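CDA peptide synthetase I (Streptomyces coelicolor, PDB 4JN3) is a nonribosomal peptide synthetase whose first condensation domain, the part modelled, has the fold of the CoA-dependent acyltransferase clan. Local coordinates at residues 102-107 and 137-142; 47-52 and 175-180. All coordinates share one frame; numbering follows the deposited sequence.

Contact 1: residues 102-107 and 137-142; sequences LLRHID and LSSHAL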
ATOM      1  N   LEU A 102      -5.471   3.114 -21.600  1.00 16.06           N
ATOM      2  CA  LEU A 102      -5.794   4.509 -21.852  1.00 15.21           C
ATOM      3  C   LEU A 102      -5.072   5.412 -20.857  1.00 14.16           C
ATOM      4  O   LEU A 102      -5.232   5.263 -19.648  1.00 15.69           O
ATOM      5  CB  LEU A 102      -7.300   4.730 -21.724  1.00 19.30           C
ATOM      6  CG  LEU A 102      -7.772   6.190 -21.699  1.00 25.74           C
ATOM      7  CD1 LEU A 102      -7.511   6.877 -23.034  1.00 28.23           C
ATOM      8  CD2 LEU A 102      -9.245   6.272 -21.333  1.00 26.41           C
ATOM      9  N   LEU A 103      -4.275   6.343 -21.362  1.00 15.93           N
ATOM     10  CA  LEU A 103      -3.716   7.374 -20.499  1.00 12.50           C
ATOM     11  C   LEU A 103      -4.498   8.658 -20.723  1.00 17.95           C
ATOM     12  O   LEU A 103      -4.333   9.325 -21.750  1.00 17.08           O
ATOM     13  CB  LEU A 103      -2.233   7.595 -20.789  1.00 14.24           C
ATOM     14  CG  LEU A 103      -1.551   8.657 -19.924  1.00 12.86           C
ATOM     15  CD1 LEU A 103      -1.656   8.279 -18.450  1.00 12.66           C
ATOM     16  CD2 LEU A 103      -0.096   8.848 -20.335  1.00 15.20           C
ATOM     17  N   ARG A 104      -5.372   8.991 -19.781  1.00 14.39           N
ATOM     18  CA  ARG A 104      -6.155  10.212 -19.898  1.00 13.72           C
ATOM     19  C   ARG A 104      -5.225  11.401 -19.794  1.00 22.85           C
ATOM     20  O   ARG A 104      -4.227  11.349 -19.081  1.00 17.80           O
ATOM     21  CB  ARG A 104      -7.207  10.295 -18.793  1.00 17.93           C
ATOM     22  CG  ARG A 104      -8.215   9.162 -18.777  1.00 17.50           C
ATOM     23  CD  ARG A 104      -9.231   9.398 -17.670  1.00 25.13           C
ATOM     24  NE  ARG A 104     -10.061   8.231 -17.382  1.00 30.84           N
ATOM     25  CZ  ARG A 104      -9.668   7.194 -16.646  1.00 30.50           C
ATOM     26  NH1 ARG A 104      -8.438   7.157 -16.141  1.00 19.63           N
ATOM     27  NH2 ARG A 104     -10.501   6.185 -16.430  1.00 32.24           N
ATOM     28  N   HIS A 105      -5.533  12.467 -20.523  1.00 18.72           N
ATOM     29  CA  HIS A 105      -4.821  13.718 -20.339  1.00 16.06           C
ATOM     30  C   HIS A 105      -5.785  14.777 -19.845  1.00 26.24           C
ATOM     31  O   HIS A 105      -6.760  15.113 -20.520  1.00 22.37           O
ATOM     32  CB  HIS A 105      -4.144  14.191 -21.626  1.00 20.81           C
ATOM     33  CG  HIS A 105      -3.300  15.413 -21.435  1.00 24.28           C
ATOM     34  ND1 HIS A 105      -3.135  16.368 -22.413  1.00 29.99           N
ATOM     35  CD2 HIS A 105      -2.583  15.837 -20.369  1.00 29.08           C
ATOM     36  CE1 HIS A 105      -2.347  17.327 -21.961  1.00 43.30           C
ATOM     37  NE2 HIS A 105      -1.998  17.029 -20.721  1.00 41.27           N
ATOM     38  N   ILE A 106      -5.511  15.297 -18.659  1.00 18.10           N
ATOM     39  CA  ILE A 106      -6.387  16.276 -18.048  1.00 20.81           C
ATOM     40  C   ILE A 106      -5.610  17.556 -17.784  1.00 25.97           C
ATOM     41  O   ILE A 106      -4.775  17.621 -16.878  1.00 22.28           O
ATOM     42  CB  ILE A 106      -7.011  15.730 -16.750  1.00 24.00           C
ATOM     43  CG1 ILE A 106      -7.771  14.433 -17.043  1.00 29.41           C
ATOM     44  CG2 ILE A 106      -7.934  16.762 -16.121  1.00 25.95           C
ATOM     45  CD1 ILE A 106      -8.139  13.649 -15.814  1.00 30.72           C
ATOM     46  N   ASP A 107      -5.879  18.569 -18.598  1.00 23.78           N
ATOM     47  CA  ASP A 107      -5.177  19.839 -18.498  1.00 28.54           C
ATOM     48  C   ASP A 107      -5.878  20.750 -17.501  1.00 28.27           C
ATOM     49  O   ASP A 107      -6.963  21.261 -17.771  1.00 34.70           O
ATOM     50  CB  ASP A 107      -5.101  20.513 -19.870  1.00 29.42           C
ATOM     51  CG  ASP A 107      -4.116  21.664 -19.902  1.00 34.05           C
ATOM     52  OD1 ASP A 107      -3.808  22.213 -18.825  1.00 33.98           O
ATOM     53  OD2 ASP A 107      -3.649  22.019 -21.005  1.00 39.57           O
ATOM     54  N   LEU A 137      -7.367  -3.998 -14.744  1.00 19.22           N
ATOM     55  CA  LEU A 137      -7.992  -3.430 -13.556  1.00 15.99           C
ATOM     56  C   LEU A 137      -7.211  -2.241 -13.002  1.00 17.35           C
ATOM     57  O   LEU A 137      -6.845  -2.208 -11.825  1.00 15.02           O
ATOM     58  CB  LEU A 137      -8.168  -4.521 -12.498  1.00 13.25           C
ATOM     59  CG  LEU A 137      -9.183  -5.584 -12.944  1.00 13.51           C
ATOM     60  CD1 LEU A 137      -8.999  -6.900 -12.205  1.00 18.12           C
ATOM     61  CD2 LEU A 137     -10.596  -5.052 -12.765  1.00 14.27           C
ATOM     62  N   SER A 138      -6.958  -1.264 -13.866  1.00 14.07           N
ATOM     63  CA  SER A 138      -6.309  -0.032 -13.444  1.00 10.92           C
ATOM     64  C   SER A 138      -6.858   1.166 -14.211  1.00 16.40           C
ATOM     65  O   SER A 138      -7.597   1.014 -15.187  1.00 18.00           O
ATOM     66  CB  SER A 138      -4.784  -0.126 -13.589  1.00 14.34           C
ATOM     67  OG  SER A 138      -4.392  -0.207 -14.950  1.00 18.48           O
ATOM     68  N   SER A 139      -6.495   2.356 -13.749  1.00 11.22           N
ATOM     69  CA  SER A 139      -6.983   3.608 -14.312  1.00 15.41           C
ATOM     70  C   SER A 139      -5.843   4.615 -14.268  1.00 16.55           C
ATOM     71  O   SER A 139      -5.242   4.834 -13.217  1.00 15.46           O
ATOM     72  CB  SER A 139      -8.187   4.117 -13.512  1.00 14.00           C
ATOM     73  OG  SER A 139      -8.605   5.397 -13.956  1.00 18.72           O
ATOM     74  N   HIS A 140      -5.542   5.224 -15.412  1.00 13.27           N
ATOM     75  CA  HIS A 140      -4.359   6.069 -15.541  1.00 12.70           C
ATOM     76  C   HIS A 140      -4.714   7.464 -16.030  1.00 18.24           C
ATOM     77  O   HIS A 140      -5.478   7.616 -16.988  1.00 14.60           O
ATOM     78  CB  HIS A 140      -3.373   5.428 -16.517  1.00 14.47           C
ATOM     79  CG  HIS A 140      -2.995   4.026 -16.157  1.00 12.05           C
ATOM     80  ND1 HIS A 140      -1.752   3.691 -15.664  1.00 13.09           N
ATOM     81  CD2 HIS A 140      -3.701   2.871 -16.214  1.00 14.44           C
ATOM     82  CE1 HIS A 140      -1.707   2.391 -15.437  1.00 14.14           C
ATOM     83  NE2 HIS A 140      -2.875   1.869 -15.762  1.00 11.43           N
ATOM     84  N   ALA A 141      -4.157   8.482 -15.375  1.00 12.99           N
ATOM     85  CA  ALA A 141      -4.343   9.864 -15.816  1.00 16.08           C
ATOM     86  C   ALA A 141      -3.076  10.697 -15.662  1.00 18.84           C
ATOM     87  O   ALA A 141      -2.384  10.613 -14.650  1.00 16.39           O
ATOM     88  CB  ALA A 141      -5.499  10.522 -15.069  1.00 12.35           C
ATOM     89  N   LEU A 142      -2.779  11.498 -16.682  1.00 12.44           N
ATOM     90  CA  LEU A 142      -1.708  12.480 -16.609  1.00 13.39           C
ATOM     91  C   LEU A 142      -2.326  13.866 -16.483  1.00 14.55           C
ATOM     92  O   LEU A 142      -3.019  14.322 -17.390  1.00 16.92           O
ATOM     93  CB  LEU A 142      -0.839  12.421 -17.866  1.00 16.79           C
ATOM     94  CG  LEU A 142       0.306  13.438 -17.943  1.00 16.79           C
ATOM     95  CD1 LEU A 142       1.388  13.104 -16.927  1.00 19.99           C
ATOM     96  CD2 LEU A 142       0.886  13.485 -19.347  1.00 18.87           C
TER
HETATM   97  O   HOH W   1      -6.844   4.182 -17.759  1.00 14.00           O
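Arg104 lays its side chain across Ser139 and the carbonyl of His140, spanning the parallel strands of a beta-alpha-beta crossover built from strand 103-107, helix 114-126 and strand 138-146. CG stands anti to the carbonyl carbon (chi1 -60°), and the chain then runs extended to NE before the guanidinium turns toward Ser139. Arg104 NH1 meets Ser139 OG at 2.8 Å, with the oxygen at the guanidinium edge but tilted 22° from its plane. A weak, bent bond leads from NH2 to the same oxygen, which also bonds Asp125 of the connecting helix, so one hydroxyl ties both strands to the helix. NH1 adds a weak bond to His140 O, an oxygen that already takes Arg104 N at 3.1 Å. Two straighter backbone bonds follow, Leu142 N to Arg104 O (2.8 Å) and Ile106 N to Leu142 O (3.0 Å). Beside Arg104, Ala141 CB fits against Ile106 CD1, and Trp121 of the helix covers this face. On the other face Leu103 crosses His140 at about a right angle, bringing Leu103 CD1 to 3.8 Å from His140 CB. The His105 ring turns its edge to Leu142, His105 CD2 lying 3.4 Å from Leu142 O, while NE2 bonds Thr144. At the N-terminal end, where the strands spread apart, one water bridges them, donating to Leu102 O at 2.7 Å and accepting from His140 N at 2.9 Å.

Contact 2: residues 47-52 and 175-180; sequences AVLSRA and EVYRAL
The helical segments 47-52 and 175-180, parts of helices 46-58 and 163-182, pack with their axes 8.7 Å apart at closest approach and their chain directions 127° from each other, the backbones coming nearest at Ala52 and Tyr177. At this closest point the Ala52 methyl sits among Val176 CG1, Tyr177 CB and Leu180 CD1, with Ala52 CB 3.9 Å from Val176 CG1. Tyr177 reaches further along the partner helix. With CG anti to the backbone N (chi1 -179°), the ring extends across the interface, crossing the side chains of both Val48 and Leu49 at about a right angle. Tyr177 CD1 lies 3.6 Å from Leu49 CD1, and Tyr177 CE1 3.7 Å from Val48 CG1; both methyls approach the ring obliquely. Leu49 N lies in the ring plane at its edge. The phenol OH bonds the backbone N of Asp45, so the ring is fixed at its far end. Leu180 takes the other flank: its CB meets Val48 CG1 at 3.8 Å, and its CD1 rests 3.7 Å from Arg51 CG. The aliphatic stem of Arg51 carries the closest contact, Leu180 CD2 approaches its guanidinium obliquely, and NH1 forms a salt bridge with Glu85. No hydrogen bond joins the segments, which form an apolar helix-helix crossing in the layer over one face of the mixed sheet that holds strands 103-107 and 138-146, in a condensation-domain lobe resembling chloramphenicol acetyltransferase.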
ATOM      1  N   ALA A  47       1.757  11.910 -25.761  1.00 18.96           N
ATOM      2  CA  ALA A  47       1.695  10.884 -26.794  1.00 22.23           C
ATOM      3  C   ALA A  47       2.740   9.791 -26.560  1.00 15.88           C
ATOM      4  O   ALA A  47       2.430   8.601 -26.612  1.00 21.36           O
ATOM      5  CB  ALA A  47       1.849  11.504 -28.186  1.00 22.26           C
ATOM      6  N   VAL A  48       3.975  10.199 -26.290  1.00 16.91           N
ATOM      7  CA  VAL A  48       5.055   9.254 -26.027  1.00 18.07           C
ATOM      8  C   VAL A  48       4.811   8.491 -24.718  1.00 15.05           C
ATOM      9  O   VAL A  48       5.026   7.279 -24.644  1.00 17.88           O
ATOM     10  CB  VAL A  48       6.419   9.969 -25.964  1.00 17.98           C
ATOM     11  CG1 VAL A  48       7.531   8.980 -25.637  1.00 20.47           C
ATOM     12  CG2 VAL A  48       6.706  10.680 -27.285  1.00 19.90           C
ATOM     13  N   LEU A  49       4.360   9.201 -23.692  1.00 16.66           N
ATOM     14  CA  LEU A  49       4.063   8.552 -22.418  1.00 16.22           C
ATOM     15  C   LEU A  49       2.914   7.551 -22.574  1.00 17.19           C
ATOM     16  O   LEU A  49       2.892   6.517 -21.911  1.00 17.30           O
ATOM     17  CB  LEU A  49       3.741   9.581 -21.331  1.00 14.28           C
ATOM     18  CG  LEU A  49       3.663   9.019 -19.905  1.00 14.12           C
ATOM     19  CD1 LEU A  49       4.989   8.398 -19.504  1.00 13.91           C
ATOM     20  CD2 LEU A  49       3.246  10.092 -18.911  1.00 12.10           C
ATOM     21  N   SER A  50       1.967   7.859 -23.460  1.00 15.94           N
ATOM     22  CA  SER A  50       0.865   6.941 -23.739  1.00 14.49           C
ATOM     23  C   SER A  50       1.369   5.664 -24.395  1.00 17.41           C
ATOM     24  O   SER A  50       0.914   4.571 -24.070  1.00 14.59           O
ATOM     25  CB  SER A  50      -0.193   7.597 -24.635  1.00 17.89           C
ATOM     26  OG  SER A  50      -0.875   8.629 -23.947  1.00 21.75           O
ATOM     27  N   ARG A  51       2.300   5.805 -25.334  1.00 16.60           N
ATOM     28  CA  ARG A  51       2.911   4.641 -25.961  1.00 15.74           C
ATOM     29  C   ARG A  51       3.732   3.855 -24.941  1.00 16.08           C
ATOM     30  O   ARG A  51       3.724   2.624 -24.944  1.00 17.90           O
ATOM     31  CB  ARG A  51       3.774   5.046 -27.160  1.00 18.93           C
ATOM     32  CG  ARG A  51       4.539   3.880 -27.767  1.00 33.99           C
ATOM     33  CD  ARG A  51       4.923   4.137 -29.213  1.00 46.47           C
ATOM     34  NE  ARG A  51       5.769   3.067 -29.734  1.00 55.07           N
ATOM     35  CZ  ARG A  51       5.348   1.830 -29.981  1.00 56.19           C
ATOM     36  NH1 ARG A  51       4.084   1.498 -29.749  1.00 54.61           N
ATOM     37  NH2 ARG A  51       6.191   0.922 -30.454  1.00 56.31           N
ATOM     38  N   ALA A  52       4.421   4.571 -24.061  1.00 16.58           N
ATOM     39  CA  ALA A  52       5.182   3.938 -22.988  1.00 21.75           C
ATOM     40  C   ALA A  52       4.266   3.125 -22.082  1.00 16.63           C
ATOM     41  O   ALA A  52       4.630   2.036 -21.641  1.00 16.46           O
ATOM     42  CB  ALA A  52       5.941   4.976 -22.178  1.00 13.85           C
ATOM     43  N   GLU A 175      11.367   3.937 -17.525  1.00 18.26           N
ATOM     44  CA  GLU A 175      12.415   3.285 -18.310  1.00 22.94           C
ATOM     45  C   GLU A 175      12.023   3.177 -19.781  1.00 24.62           C
ATOM     46  O   GLU A 175      12.839   3.419 -20.672  1.00 20.75           O
ATOM     47  CB  GLU A 175      12.734   1.893 -17.753  1.00 20.47           C
ATOM     48  CG  GLU A 175      13.833   1.166 -18.520  1.00 19.98           C
ATOM     49  CD  GLU A 175      14.025  -0.266 -18.060  1.00 28.31           C
ATOM     50  OE1 GLU A 175      13.019  -0.986 -17.903  1.00 24.12           O
ATOM     51  OE2 GLU A 175      15.187  -0.676 -17.856  1.00 39.11           O
ATOM     52  N   VAL A 176      10.771   2.811 -20.032  1.00 20.79           N
ATOM     53  CA  VAL A 176      10.278   2.695 -21.399  1.00 18.67           C
ATOM     54  C   VAL A 176      10.209   4.073 -22.050  1.00 24.10           C
ATOM     55  O   VAL A 176      10.629   4.252 -23.196  1.00 21.07           O
ATOM     56  CB  VAL A 176       8.897   2.024 -21.440  1.00 16.60           C
ATOM     57  CG1 VAL A 176       8.345   2.017 -22.865  1.00 19.02           C
ATOM     58  CG2 VAL A 176       8.987   0.613 -20.887  1.00 17.32           C
ATOM     59  N   TYR A 177       9.695   5.045 -21.301  1.00 17.45           N
ATOM     60  CA  TYR A 177       9.576   6.418 -21.780  1.00 21.03           C
ATOM     61  C   TYR A 177      10.926   6.982 -22.222  1.00 27.15           C
ATOM     62  O   TYR A 177      11.042   7.522 -23.320  1.00 24.19           O
ATOM     63  CB  TYR A 177       8.955   7.300 -20.694  1.00 15.69           C
ATOM     64  CG  TYR A 177       8.747   8.746 -21.086  1.00 18.61           C
ATOM     65  CD1 TYR A 177       7.659   9.129 -21.867  1.00 17.36           C
ATOM     66  CD2 TYR A 177       9.624   9.734 -20.654  1.00 20.81           C
ATOM     67  CE1 TYR A 177       7.462  10.457 -22.217  1.00 17.97           C
ATOM     68  CE2 TYR A 177       9.435  11.061 -20.996  1.00 24.97           C
ATOM     69  CZ  TYR A 177       8.357  11.418 -21.777  1.00 18.04           C
ATOM     70  OH  TYR A 177       8.174  12.739 -22.114  1.00 19.12           O
ATOM     71  N   ARG A 178      11.942   6.851 -21.371  1.00 22.60           N
ATOM     72  CA  ARG A 178      13.287   7.317 -21.720  1.00 23.76           C
ATOM     73  C   ARG A 178      13.784   6.687 -23.021  1.00 24.72           C
ATOM     74  O   ARG A 178      14.343   7.374 -23.875  1.00 28.31           O
ATOM     75  CB  ARG A 178      14.284   7.039 -20.589  1.00 20.18           C
ATOM     76  CG  ARG A 178      14.025   7.827 -19.314  1.00 19.00           C
ATOM     77  CD  ARG A 178      15.204   7.736 -18.356  1.00 22.61           C
ATOM     78  NE  ARG A 178      15.681   6.365 -18.177  1.00 22.74           N
ATOM     79  CZ  ARG A 178      15.264   5.542 -17.221  1.00 25.69           C
ATOM     80  NH1 ARG A 178      14.345   5.940 -16.349  1.00 23.45           N
ATOM     81  NH2 ARG A 178      15.763   4.315 -17.140  1.00 22.66           N
ATOM     82  N   ALA A 179      13.578   5.381 -23.162  1.00 18.09           N
ATOM     83  CA  ALA A 179      13.994   4.661 -24.359  1.00 23.26           C
ATOM     84  C   ALA A 179      13.320   5.214 -25.610  1.00 31.78           C
ATOM     85  O   ALA A 179      13.970   5.409 -26.637  1.00 28.24           O
ATOM     86  CB  ALA A 179      13.707   3.173 -24.214  1.00 24.96           C
ATOM     87  N   LEU A 180      12.017   5.468 -25.523  1.00 23.87           N
ATOM     88  CA  LEU A 180      11.260   5.961 -26.669  1.00 28.26           C
ATOM     89  C   LEU A 180      11.714   7.361 -27.063  1.00 27.91           C
ATOM     90  O   LEU A 180      11.866   7.663 -28.247  1.00 30.04           O
ATOM     91  CB  LEU A 180       9.758   5.956 -26.370  1.00 19.28           C
ATOM     92  CG  LEU A 180       9.130   4.578 -26.167  1.00 24.40           C
ATOM     93  CD1 LEU A 180       7.631   4.709 -25.933  1.00 19.94           C
ATOM     94  CD2 LEU A 180       9.411   3.663 -27.357  1.00 22.67           C
TER

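How the contacts relate
Two neighbouring layers of one lobe are represented: contact 1 ties strand 103-107, an outermost strand, into the mixed sheet it shares with strand 138-146, and contact 2 joins two helices beside it. Their centres are 14 Å apart, yet side chains touch directly. Leu103 packs under helix 46-58, with Leu103 CB 3.6 Å from Ser50 OG and Leu103 CD2 3.8 Å from Leu49 CG, and Leu142 CD1 reaches Leu49 CD2 at 4.1 Å. Leu49 thus belongs to both interfaces, facing Tyr177 as well as the sheet. Strand 138-146 also pairs with strand 149-157, which ends at His157, the first residue of the HHxxxDG signature of condensation domains; helix 163-182 of contact 2 starts where that signature ends.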